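Local coordinates for protein polyketide biosynthesis cytochrome P450 PksS (Bacillus subtilis, PDB 4YZR) that is the cytochrome P450 monooxygenase that acts on dihydrobacillaene in the biosynthesis of the antibiotic bacillaene, using a haem iron, at residues F13-L21 / R283-M291; I84-L92 / K229-L237. One frame throughout, in Å; residues are numbered along the deposited sequence.

Contact 1 of 2, residues F13-L21 / R283-M291; sequences FHHNPFSVL and RYTSPVVMM. With HEM (protoporphyrin IX containing Fe), chain C.
The F18 ring has methyl CG2 of V289 over one face, 4.1 Å from CG2 to the ring centroid and 26° off the normal, a CH-pi contact. At its edge, near the ring plane, lie T285 O, 3.4 Å from F18 CZ, and CB of S286; N16 OD1 also lies in the plane of the ring, at its edge. The outer edge of F18 therefore lies against the C-terminal carbonyls of helix 274-285. V289 offers this methyl because CG2 stands anti to the backbone N, which places CG1 between N and the carbonyl carbon (chi1 76°). The F13 ring carries CB of P17, four residues on, over one face, while the thioether of M290 approaches obliquely, SD 5.2 Å from the F13 centroid, in a Met-aromatic contact. The modelled distances to the M290 methyl are too short to be reliable. L21 adds CD1, 3.8 Å from V289 O and near V289 CG2.

Helix 274-285 is the K helix of the P450 fold, and R283 with E280 forms the salt bridge of its ExxR motif; the N-terminal helices pack on the chain leaving it. S286, the first residue past the helix, has positive phi and bonds through OG to R283 O at 3.0 Å as well as to N321. Backbone bonds from V289 to G318 and F392 fix the loop further. N16 is the N-cap of helix 17-27: its OD1 accepts from S19 N at 3.1 Å, the donor standing above the carbonyl plane, and weakly from F18 N. On either side of V289 and M290 in sequence, the loop meets the haem: V288 CG2 lies 3.9 Å from the meso carbon CHB and M291 SD 3.4 Å from the propionate carbon CGA.

Contact 2 of 2, residues I84-L92 / K229-L237; sequences IDFVSDHML and KELYSMLFL. With HEM (protoporphyrin IX containing Fe), chain C.
With its CG held between the backbone N and the carbonyl carbon (chi1 75°), F86 sets its ring across the helix, with CG against Y232 CB, while F236, its CG opposite the backbone N (chi1 174°), stands up to meet it. The edge of F86 points at the face of F236 in an offset T-shaped pair, centroids 5.8 Å apart and planes at 79°. V87 wedges in from the same loop: its CG2 sits over a face of F236, 4.2 Å from that ring's centroid, and near the rim of an F86 face.

S233 OG donates to F86 O at 2.8 Å, in the carbonyl plane and on a lone pair, so the 3-10 turn is pinned to the helix. The same hydroxyl accepts from a water at 2.9 Å, and that water also donates to D89 OD2. K229 reaches out with an extended chain to a salt bridge, NZ to D85 OD2 at 3.2 Å, whose hydrogen bond is weak, and a longer one to D89, whose other oxygen is paired with K94. Toward the haem, L237 has CD1 over a face of the H90 imidazole, and its CD2 comes closest, 3.9 Å from H90 ND1; that nitrogen takes a weak bond from L92 N, in the ring plane. M91 SD packs on the methyl of M234.

L237 CD2 ends 3.7 Å from the haem methyl CMD, beside a bound histidine, while M91 and L92 border the propionates: the B-C loop lies against the long central helix 228-259, characteristic of the distal side of P450 haem pockets.

How the contacts relate
Contacts 1 and 2 lie on opposite sides of the chain's centre, their own centres about 27 Å apart, and meet through the haem, which both touch. Contact 1 is the more deeply buried: it joins the N-terminal helices to the exit of the K helix by apolar side chains and sulfur, with a ring edge against backbone carbonyls. Contact 2 is only partly buried, and its larger interface grades from an acid-lysine network and a bridging water at its outer end, through an aromatic pair, to aliphatic and thioether side chains next to the cofactor. Helix 228-259 runs through both neighbourhoods, forming one side of contact 2 and touching T285 and P287 of contact 1.

Contact 1 of 2, residues F13-L21 / R283-M291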
loop_
_atom_site.group_PDB
_atom_site.type_symbol
_atom_site.label_atom_id
_atom_site.label_comp_id
_atom_site.label_asym_id
_atom_site.label_seq_id
_atom_site.Cartn_x
_atom_site.Cartn_y
_atom_site.Cartn_z
ATOM N N PHE A 13 -15.987 3.256 -11.449
ATOM C CA PHE A 13 -14.880 3.253 -10.429
ATOM C C PHE A 13 -13.808 2.335 -10.820
ATOM O O PHE A 13 -12.594 2.619 -10.619
ATOM C CB PHE A 13 -15.415 2.964 -9.067
ATOM C CG PHE A 13 -14.442 3.258 -7.931
ATOM C CD1 PHE A 13 -14.269 4.515 -7.483
ATOM C CD2 PHE A 13 -13.679 2.260 -7.430
ATOM C CE1 PHE A 13 -13.387 4.757 -6.442
ATOM C CE2 PHE A 13 -12.790 2.529 -6.366
ATOM C CZ PHE A 13 -12.731 3.764 -5.908
ATOM N N HIS A 14 -14.108 1.183 -11.428
ATOM C CA HIS A 14 -13.097 0.301 -11.925
ATOM C C HIS A 14 -12.338 0.849 -13.142
ATOM O O HIS A 14 -11.122 0.662 -13.302
ATOM C CB HIS A 14 -13.694 -1.113 -12.304
ATOM C CG HIS A 14 -12.654 -2.005 -12.804
ATOM N ND1 HIS A 14 -11.707 -2.519 -11.962
ATOM C CD2 HIS A 14 -12.289 -2.395 -14.046
ATOM C CE1 HIS A 14 -10.831 -3.229 -12.654
ATOM N NE2 HIS A 14 -11.168 -3.205 -13.899
ATOM N N HIS A 15 -13.024 1.594 -13.967
ATOM C CA HIS A 15 -12.389 2.155 -15.132
ATOM C C HIS A 15 -11.376 3.244 -14.763
ATOM O O HIS A 15 -10.321 3.287 -15.264
ATOM C CB HIS A 15 -13.435 2.712 -16.086
ATOM C CG HIS A 15 -12.837 3.338 -17.286
ATOM N ND1 HIS A 15 -12.803 4.694 -17.463
ATOM C CD2 HIS A 15 -12.157 2.805 -18.315
ATOM C CE1 HIS A 15 -12.175 4.968 -18.590
ATOM N NE2 HIS A 15 -11.780 3.841 -19.129
ATOM N N ASN A 16 -11.787 4.098 -13.849
ATOM C CA ASN A 16 -10.904 5.234 -13.390
ATOM C C ASN A 16 -11.442 5.746 -12.087
ATOM O O ASN A 16 -12.304 6.600 -12.053
ATOM C CB ASN A 16 -10.836 6.309 -14.482
ATOM C CG ASN A 16 -9.835 7.368 -14.145
ATOM O OD1 ASN A 16 -9.459 7.478 -13.009
ATOM N ND2 ASN A 16 -9.511 8.225 -15.056
ATOM N N PRO A 17 -10.825 5.300 -10.995
ATOM C CA PRO A 17 -11.349 5.771 -9.711
ATOM C C PRO A 17 -11.018 7.267 -9.420
ATOM O O PRO A 17 -11.740 7.903 -8.685
ATOM C CB PRO A 17 -10.690 4.819 -8.708
ATOM C CG PRO A 17 -9.483 4.419 -9.396
ATOM C CD PRO A 17 -9.857 4.250 -10.814
ATOM N N PHE A 18 -9.990 7.718 -10.086
ATOM C CA PHE A 18 -9.568 9.109 -9.897
ATOM C C PHE A 18 -10.625 10.021 -10.438
ATOM O O PHE A 18 -10.973 11.047 -9.854
ATOM C CB PHE A 18 -8.245 9.391 -10.490
ATOM C CG PHE A 18 -7.192 8.525 -9.922
ATOM C CD1 PHE A 18 -6.850 7.287 -10.421
ATOM C CD2 PHE A 18 -6.511 8.968 -8.763
ATOM C CE1 PHE A 18 -5.895 6.518 -9.805
ATOM C CE2 PHE A 18 -5.521 8.162 -8.182
ATOM C CZ PHE A 18 -5.216 6.965 -8.675
ATOM N N SER A 19 -11.220 9.625 -11.575
ATOM C CA SER A 19 -12.226 10.538 -12.149
ATOM C C SER A 19 -13.542 10.464 -11.341
ATOM O O SER A 19 -14.174 11.488 -11.134
ATOM C CB SER A 19 -12.490 10.303 -13.655
ATOM O OG SER A 19 -13.774 10.701 -14.069
ATOM N N VAL A 20 -13.871 9.327 -10.797
ATOM C CA VAL A 20 -15.053 9.241 -9.958
ATOM C C VAL A 20 -14.866 10.078 -8.686
ATOM O O VAL A 20 -15.698 10.884 -8.250
ATOM C CB VAL A 20 -15.396 7.781 -9.577
ATOM C CG1 VAL A 20 -16.486 7.687 -8.570
ATOM C CG2 VAL A 20 -15.808 7.012 -10.849
ATOM N N LEU A 21 -13.764 9.785 -7.957
ATOM C CA LEU A 21 -13.521 10.493 -6.700
ATOM C C LEU A 21 -13.385 12.032 -6.931
ATOM O O LEU A 21 -13.806 12.820 -6.105
ATOM C CB LEU A 21 -12.291 9.956 -5.998
ATOM C CG LEU A 21 -12.297 8.509 -5.538
ATOM C CD1 LEU A 21 -10.940 8.158 -4.953
ATOM C CD2 LEU A 21 -13.400 8.347 -4.552
ATOM N N ARG A 283 1.772 10.517 -5.201
ATOM C CA ARG A 283 0.641 11.382 -5.232
ATOM C C ARG A 283 -0.291 11.056 -6.373
ATOM O O ARG A 283 -1.512 10.966 -6.184
ATOM C CB ARG A 283 1.069 12.856 -5.355
ATOM C CG ARG A 283 -0.062 13.829 -5.369
ATOM C CD ARG A 283 0.295 15.251 -5.853
ATOM N NE ARG A 283 0.546 15.300 -7.250
ATOM C CZ ARG A 283 -0.390 15.528 -8.172
ATOM N NH1 ARG A 283 -1.629 15.731 -7.873
ATOM N NH2 ARG A 283 -0.067 15.512 -9.483
ATOM N N TYR A 284 0.239 10.909 -7.566
ATOM C CA TYR A 284 -0.531 10.753 -8.801
ATOM C C TYR A 284 -1.119 9.348 -8.927
ATOM O O TYR A 284 -2.290 9.239 -9.408
ATOM C CB TYR A 284 0.417 11.053 -9.958
ATOM C CG TYR A 284 -0.251 11.143 -11.305
ATOM C CD1 TYR A 284 -0.777 12.307 -11.753
ATOM C CD2 TYR A 284 -0.346 10.041 -12.067
ATOM C CE1 TYR A 284 -1.384 12.329 -13.055
ATOM C CE2 TYR A 284 -0.952 10.048 -13.328
ATOM C CZ TYR A 284 -1.442 11.179 -13.756
ATOM O OH TYR A 284 -2.068 11.165 -15.025
ATOM N N THR A 285 -0.451 8.313 -8.477
ATOM C CA THR A 285 -0.933 6.969 -8.664
ATOM C C THR A 285 -1.693 6.497 -7.474
ATOM O O THR A 285 -2.372 5.463 -7.604
ATOM C CB THR A 285 0.194 5.968 -8.966
ATOM O OG1 THR A 285 1.029 5.698 -7.834
ATOM C CG2 THR A 285 1.007 6.394 -10.243
ATOM N N SER A 286 -1.567 7.085 -6.289
ATOM C CA SER A 286 -2.256 6.717 -5.053
ATOM C C SER A 286 -2.490 5.206 -4.982
ATOM O O SER A 286 -3.718 4.777 -4.990
ATOM C CB SER A 286 -3.558 7.484 -4.927
ATOM O OG SER A 286 -3.291 8.922 -4.873
ATOM N N PRO A 287 -1.501 4.357 -4.793
ATOM C CA PRO A 287 -1.669 2.893 -4.776
ATOM C C PRO A 287 -2.754 2.490 -3.862
ATOM O O PRO A 287 -3.542 1.549 -4.172
ATOM C CB PRO A 287 -0.313 2.398 -4.378
ATOM C CG PRO A 287 0.654 3.466 -4.867
ATOM C CD PRO A 287 -0.063 4.782 -4.671
ATOM N N VAL A 288 -2.849 3.071 -2.683
ATOM C CA VAL A 288 -4.044 3.001 -1.852
ATOM C C VAL A 288 -4.882 4.191 -2.269
ATOM O O VAL A 288 -4.608 5.375 -1.927
ATOM C CB VAL A 288 -3.722 3.024 -0.368
ATOM C CG1 VAL A 288 -5.015 2.948 0.403
ATOM C CG2 VAL A 288 -2.758 1.934 0.002
ATOM N N VAL A 289 -5.904 3.947 -3.024
ATOM C CA VAL A 289 -6.690 5.053 -3.618
ATOM C C VAL A 289 -7.773 5.531 -2.663
ATOM O O VAL A 289 -8.243 6.704 -2.782
ATOM C CB VAL A 289 -7.183 4.709 -5.030
ATOM C CG1 VAL A 289 -8.352 3.746 -4.989
ATOM C CG2 VAL A 289 -7.525 5.922 -5.834
ATOM N N MET A 290 -8.202 4.683 -1.781
ATOM C CA MET A 290 -9.173 5.006 -0.777
ATOM C C MET A 290 -8.877 4.168 0.418
ATOM O O MET A 290 -8.413 3.030 0.254
ATOM C CB MET A 290 -10.645 4.626 -1.266
ATOM C CG MET A 290 -11.333 5.485 -2.124
ATOM S SD MET A 290 -13.103 4.907 -1.953
ATOM C CE MET A 290 -13.600 5.495 -3.513
ATOM N N MET A 291 -9.216 4.645 1.577
ATOM C CA MET A 291 -9.095 3.774 2.789
ATOM C C MET A 291 -10.267 3.941 3.683
ATOM O O MET A 291 -10.840 5.077 3.729
ATOM C CB MET A 291 -7.773 4.023 3.494
ATOM C CG MET A 291 -7.488 5.382 3.882
ATOM S SD MET A 291 -5.880 5.601 4.684
ATOM C CE MET A 291 -5.885 7.307 4.900
HETATM C CHA HEM C . -0.198 2.012 7.019
HETATM C CHB HEM C . 0.152 3.158 2.338
HETATM C CHC HEM C . 3.966 0.172 1.909
HETATM C CHD HEM C . 3.480 -1.050 6.523
HETATM C C1A HEM C . -0.455 2.568 5.788
HETATM C C2A HEM C . -1.472 3.572 5.443
HETATM C C3A HEM C . -1.399 3.820 4.160
HETATM C C4A HEM C . -0.261 3.063 3.631
HETATM C CMA HEM C . -2.299 4.667 3.352
HETATM C CAA HEM C . -2.537 4.088 6.418
HETATM C CBA HEM C . -3.756 3.284 6.402
HETATM C CGA HEM C . -4.965 3.743 7.325
HETATM O O1A HEM C . -6.031 3.070 7.106
HETATM O O2A HEM C . -4.717 4.656 8.020
HETATM C C1B HEM C . 1.217 2.433 1.808
HETATM C C2B HEM C . 1.724 2.531 0.478
HETATM C C3B HEM C . 2.789 1.709 0.313
HETATM C C4B HEM C . 2.962 1.066 1.616
HETATM C CMB HEM C . 1.122 3.424 -0.506
HETATM C CAB HEM C . 3.642 1.425 -0.828
HETATM C CBB HEM C . 3.740 2.244 -1.816
HETATM C C1C HEM C . 4.236 -0.420 3.113
HETATM C C2C HEM C . 5.247 -1.350 3.434
HETATM C C3C HEM C . 5.117 -1.713 4.776
HETATM C C4C HEM C . 3.968 -1.009 5.250
HETATM C CMC HEM C . 6.341 -1.686 2.456
HETATM C CAC HEM C . 5.929 -2.627 5.561
HETATM C CBC HEM C . 6.579 -3.615 5.062
HETATM C C1D HEM C . 2.436 -0.355 7.085
HETATM C C2D HEM C . 1.966 -0.526 8.438
HETATM C C3D HEM C . 0.939 0.363 8.574
HETATM C C4D HEM C . 0.783 1.089 7.298
HETATM C CMD HEM C . 2.558 -1.424 9.503
HETATM C CAD HEM C . 0.114 0.636 9.806
HETATM C CBD HEM C . 0.695 1.718 10.662
HETATM C CGD HEM C . -0.040 1.982 12.012
HETATM O O1D HEM C . -1.191 1.538 12.094
HETATM O O2D HEM C . 0.588 2.662 12.846
HETATM N NA HEM C . 0.296 2.379 4.672
HETATM N NB HEM C . 2.038 1.560 2.483
HETATM N NC HEM C . 3.484 -0.210 4.236
HETATM N ND HEM C . 1.713 0.590 6.397
HETATM FE FE HEM C . 1.923 1.126 4.481
#

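Contact 2 of 2, residues I84-L92 / K229-L237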
loop_
_atom_site.group_PDB
_atom_site.type_symbol
_atom_site.label_atom_id
_atom_site.label_comp_id
_atom_site.label_asym_id
_atom_site.label_seq_id
_atom_site.Cartn_x
_atom_site.Cartn_y
_atom_site.Cartn_z
ATOM N N ILE A 84 -7.932 -17.491 13.441
ATOM C CA ILE A 84 -7.385 -16.527 12.526
ATOM C C ILE A 84 -7.849 -15.128 12.940
ATOM O O ILE A 84 -7.884 -14.195 12.166
ATOM C CB ILE A 84 -7.724 -16.942 11.104
ATOM C CG1 ILE A 84 -9.227 -17.271 10.990
ATOM C CG2 ILE A 84 -6.878 -18.161 10.749
ATOM C CD1 ILE A 84 -9.716 -17.458 9.584
ATOM N N ASP A 85 -8.149 -14.950 14.231
ATOM C CA ASP A 85 -8.504 -13.643 14.715
ATOM C C ASP A 85 -7.315 -12.646 14.703
ATOM O O ASP A 85 -7.511 -11.425 14.692
ATOM C CB ASP A 85 -9.136 -13.690 16.098
ATOM C CG ASP A 85 -8.322 -14.473 17.099
ATOM O OD1 ASP A 85 -7.251 -15.035 16.724
ATOM O OD2 ASP A 85 -8.807 -14.575 18.257
ATOM N N PHE A 86 -6.084 -13.166 14.568
ATOM C CA PHE A 86 -4.920 -12.309 14.381
ATOM C C PHE A 86 -5.126 -11.332 13.227
ATOM O O PHE A 86 -4.544 -10.236 13.230
ATOM C CB PHE A 86 -3.625 -13.152 14.293
ATOM C CG PHE A 86 -3.451 -13.880 12.993
ATOM C CD1 PHE A 86 -2.900 -13.250 11.893
ATOM C CD2 PHE A 86 -3.874 -15.212 12.848
ATOM C CE1 PHE A 86 -2.795 -13.872 10.733
ATOM C CE2 PHE A 86 -3.771 -15.840 11.614
ATOM C CZ PHE A 86 -3.217 -15.169 10.542
ATOM N N VAL A 87 -5.878 -11.674 12.183
ATOM C CA VAL A 87 -6.046 -10.846 11.019
ATOM C C VAL A 87 -6.708 -9.513 11.280
ATOM O O VAL A 87 -6.464 -8.579 10.540
ATOM C CB VAL A 87 -6.858 -11.555 9.885
ATOM C CG1 VAL A 87 -7.362 -10.688 8.753
ATOM C CG2 VAL A 87 -6.090 -12.675 9.346
ATOM N N SER A 88 -7.545 -9.451 12.282
ATOM C CA SER A 88 -8.211 -8.181 12.532
ATOM C C SER A 88 -7.748 -7.515 13.845
ATOM O O SER A 88 -8.331 -6.511 14.240
ATOM C CB SER A 88 -9.728 -8.406 12.519
ATOM O OG SER A 88 -10.012 -9.218 13.614
ATOM N N ASP A 89 -6.656 -7.981 14.455
ATOM C CA ASP A 89 -6.153 -7.486 15.696
ATOM C C ASP A 89 -4.776 -6.750 15.573
ATOM O O ASP A 89 -4.153 -6.456 16.567
ATOM C CB ASP A 89 -5.938 -8.675 16.595
ATOM C CG ASP A 89 -6.141 -8.393 17.982
ATOM O OD1 ASP A 89 -7.185 -7.759 18.306
ATOM O OD2 ASP A 89 -5.301 -8.861 18.781
ATOM N N HIS A 90 -4.327 -6.541 14.369
ATOM C CA HIS A 90 -3.100 -5.772 14.172
ATOM C C HIS A 90 -3.285 -4.289 14.520
ATOM O O HIS A 90 -4.372 -3.800 14.768
ATOM C CB HIS A 90 -2.620 -5.961 12.744
ATOM C CG HIS A 90 -3.635 -5.577 11.729
ATOM N ND1 HIS A 90 -4.010 -4.283 11.523
ATOM C CD2 HIS A 90 -4.424 -6.304 10.923
ATOM C CE1 HIS A 90 -4.987 -4.221 10.654
ATOM N NE2 HIS A 90 -5.259 -5.443 10.273
ATOM N N MET A 91 -2.185 -3.595 14.567
ATOM C CA MET A 91 -2.179 -2.252 15.061
ATOM C C MET A 91 -2.972 -1.275 14.254
ATOM O O MET A 91 -3.277 -0.185 14.782
ATOM C CB MET A 91 -0.773 -1.725 15.279
ATOM C CG MET A 91 0.027 -1.510 14.114
ATOM S SD MET A 91 1.689 -1.077 14.803
ATOM C CE MET A 91 1.907 0.518 14.288
ATOM N N LEU A 92 -3.199 -1.539 12.971
ATOM C CA LEU A 92 -3.954 -0.632 12.175
ATOM C C LEU A 92 -5.454 -0.694 12.547
ATOM O O LEU A 92 -6.228 0.180 12.181
ATOM C CB LEU A 92 -3.578 -0.958 10.719
ATOM C CG LEU A 92 -4.223 -0.049 9.691
ATOM C CD1 LEU A 92 -3.955 1.460 9.814
ATOM C CD2 LEU A 92 -3.709 -0.480 8.271
ATOM N N LYS A 229 0.396 -14.038 19.654
ATOM C CA LYS A 229 -0.683 -13.578 18.781
ATOM C C LYS A 229 -0.371 -12.191 18.175
ATOM O O LYS A 229 -0.704 -11.910 16.994
ATOM C CB LYS A 229 -2.014 -13.486 19.526
ATOM C CG LYS A 229 -3.153 -13.061 18.668
ATOM C CD LYS A 229 -4.491 -13.302 19.342
ATOM C CE LYS A 229 -5.471 -12.339 18.712
ATOM N NZ LYS A 229 -6.770 -12.395 19.445
ATOM N N GLU A 230 0.261 -11.310 18.992
ATOM C CA GLU A 230 0.658 -9.970 18.529
ATOM C C GLU A 230 1.719 -10.126 17.423
ATOM O O GLU A 230 1.694 -9.352 16.444
ATOM C CB GLU A 230 1.187 -9.106 19.640
ATOM C CG GLU A 230 0.083 -8.678 20.568
ATOM C CD GLU A 230 0.479 -7.905 21.762
ATOM O OE1 GLU A 230 -0.346 -7.005 22.191
ATOM O OE2 GLU A 230 1.613 -8.087 22.235
ATOM N N LEU A 231 2.613 -11.099 17.522
ATOM C CA LEU A 231 3.565 -11.366 16.450
ATOM C C LEU A 231 2.839 -11.831 15.208
ATOM O O LEU A 231 3.196 -11.355 14.084
ATOM C CB LEU A 231 4.554 -12.413 16.906
ATOM C CG LEU A 231 5.547 -11.992 17.906
ATOM C CD1 LEU A 231 6.210 -13.185 18.628
ATOM C CD2 LEU A 231 6.628 -11.063 17.375
ATOM N N TYR A 232 1.884 -12.723 15.300
ATOM C CA TYR A 232 1.151 -13.141 14.116
ATOM C C TYR A 232 0.523 -11.918 13.463
ATOM O O TYR A 232 0.576 -11.777 12.239
ATOM C CB TYR A 232 0.023 -14.123 14.445
ATOM C CG TYR A 232 0.493 -15.400 15.128
ATOM C CD1 TYR A 232 1.801 -15.869 15.043
ATOM C CD2 TYR A 232 -0.397 -16.153 15.879
ATOM C CE1 TYR A 232 2.215 -17.090 15.676
ATOM C CE2 TYR A 232 0.037 -17.327 16.482
ATOM C CZ TYR A 232 1.299 -17.747 16.359
ATOM O OH TYR A 232 1.691 -18.886 17.012
ATOM N N SER A 233 -0.165 -11.098 14.233
ATOM C CA SER A 233 -0.847 -9.932 13.677
ATOM C C SER A 233 0.111 -8.963 13.008
ATOM O O SER A 233 -0.168 -8.418 11.888
ATOM C CB SER A 233 -1.651 -9.136 14.773
ATOM O OG SER A 233 -2.676 -9.922 15.257
ATOM N N MET A 234 1.255 -8.708 13.639
ATOM C CA MET A 234 2.206 -7.772 13.173
ATOM C C MET A 234 2.827 -8.276 11.875
ATOM O O MET A 234 2.975 -7.531 10.912
ATOM C CB MET A 234 3.239 -7.446 14.201
ATOM C CG MET A 234 4.148 -6.288 13.848
ATOM S SD MET A 234 3.447 -4.708 13.981
ATOM C CE MET A 234 3.407 -4.456 15.750
ATOM N N LEU A 235 3.258 -9.539 11.875
ATOM C CA LEU A 235 3.924 -10.084 10.670
ATOM C C LEU A 235 2.917 -10.187 9.538
ATOM O O LEU A 235 3.262 -9.928 8.367
ATOM C CB LEU A 235 4.506 -11.429 11.003
ATOM C CG LEU A 235 5.735 -11.287 11.883
ATOM C CD1 LEU A 235 6.120 -12.702 12.332
ATOM C CD2 LEU A 235 6.871 -10.619 11.188
ATOM N N PHE A 236 1.667 -10.524 9.819
ATOM C CA PHE A 236 0.611 -10.517 8.835
ATOM C C PHE A 236 0.506 -9.128 8.164
ATOM O O PHE A 236 0.560 -8.982 6.932
ATOM C CB PHE A 236 -0.717 -10.926 9.406
ATOM C CG PHE A 236 -1.887 -10.792 8.454
ATOM C CD1 PHE A 236 -2.059 -11.654 7.396
ATOM C CD2 PHE A 236 -2.761 -9.728 8.625
ATOM C CE1 PHE A 236 -3.121 -11.467 6.504
ATOM C CE2 PHE A 236 -3.844 -9.571 7.731
ATOM C CZ PHE A 236 -3.952 -10.406 6.683
ATOM N N LEU A 237 0.395 -8.106 9.001
ATOM C CA LEU A 237 0.216 -6.761 8.468
ATOM C C LEU A 237 1.406 -6.324 7.610
ATOM O O LEU A 237 1.314 -5.774 6.544
ATOM C CB LEU A 237 0.028 -5.785 9.639
ATOM C CG LEU A 237 -0.134 -4.312 9.183
ATOM C CD1 LEU A 237 -1.246 -4.105 8.169
ATOM C CD2 LEU A 237 -0.263 -3.602 10.558
HETATM C CHA HEM C . -0.198 2.012 7.019
HETATM C CHB HEM C . 0.152 3.158 2.338
HETATM C CHC HEM C . 3.966 0.172 1.909
HETATM C CHD HEM C . 3.480 -1.050 6.523
HETATM C C1A HEM C . -0.455 2.568 5.788
HETATM C C2A HEM C . -1.472 3.572 5.443
HETATM C C3A HEM C . -1.399 3.820 4.160
HETATM C C4A HEM C . -0.261 3.063 3.631
HETATM C CMA HEM C . -2.299 4.667 3.352
HETATM C CAA HEM C . -2.537 4.088 6.418
HETATM C CBA HEM C . -3.756 3.284 6.402
HETATM C CGA HEM C . -4.965 3.743 7.325
HETATM O O1A HEM C . -6.031 3.070 7.106
HETATM O O2A HEM C . -4.717 4.656 8.020
HETATM C C1B HEM C . 1.217 2.433 1.808
HETATM C C2B HEM C . 1.724 2.531 0.478
HETATM C C3B HEM C . 2.789 1.709 0.313
HETATM C C4B HEM C . 2.962 1.066 1.616
HETATM C CMB HEM C . 1.122 3.424 -0.506
HETATM C CAB HEM C . 3.642 1.425 -0.828
HETATM C CBB HEM C . 3.740 2.244 -1.816
HETATM C C1C HEM C . 4.236 -0.420 3.113
HETATM C C2C HEM C . 5.247 -1.350 3.434
HETATM C C3C HEM C . 5.117 -1.713 4.776
HETATM C C4C HEM C . 3.968 -1.009 5.250
HETATM C CMC HEM C . 6.341 -1.686 2.456
HETATM C CAC HEM C . 5.929 -2.627 5.561
HETATM C CBC HEM C . 6.579 -3.615 5.062
HETATM C C1D HEM C . 2.436 -0.355 7.085
HETATM C C2D HEM C . 1.966 -0.526 8.438
HETATM C C3D HEM C . 0.939 0.363 8.574
HETATM C C4D HEM C . 0.783 1.089 7.298
HETATM C CMD HEM C . 2.558 -1.424 9.503
HETATM C CAD HEM C . 0.114 0.636 9.806
HETATM C CBD HEM C . 0.695 1.718 10.662
HETATM C CGD HEM C . -0.040 1.982 12.012
HETATM O O1D HEM C . -1.191 1.538 12.094
HETATM O O2D HEM C . 0.588 2.662 12.846
HETATM N NA HEM C . 0.296 2.379 4.672
HETATM N NB HEM C . 2.038 1.560 2.483
HETATM N NC HEM C . 3.484 -0.210 4.236
HETATM N ND HEM C . 1.713 0.590 6.397
HETATM FE FE HEM C . 1.923 1.126 4.481
HETATM O O HOH W 1 -2.756 -9.608 18.154
#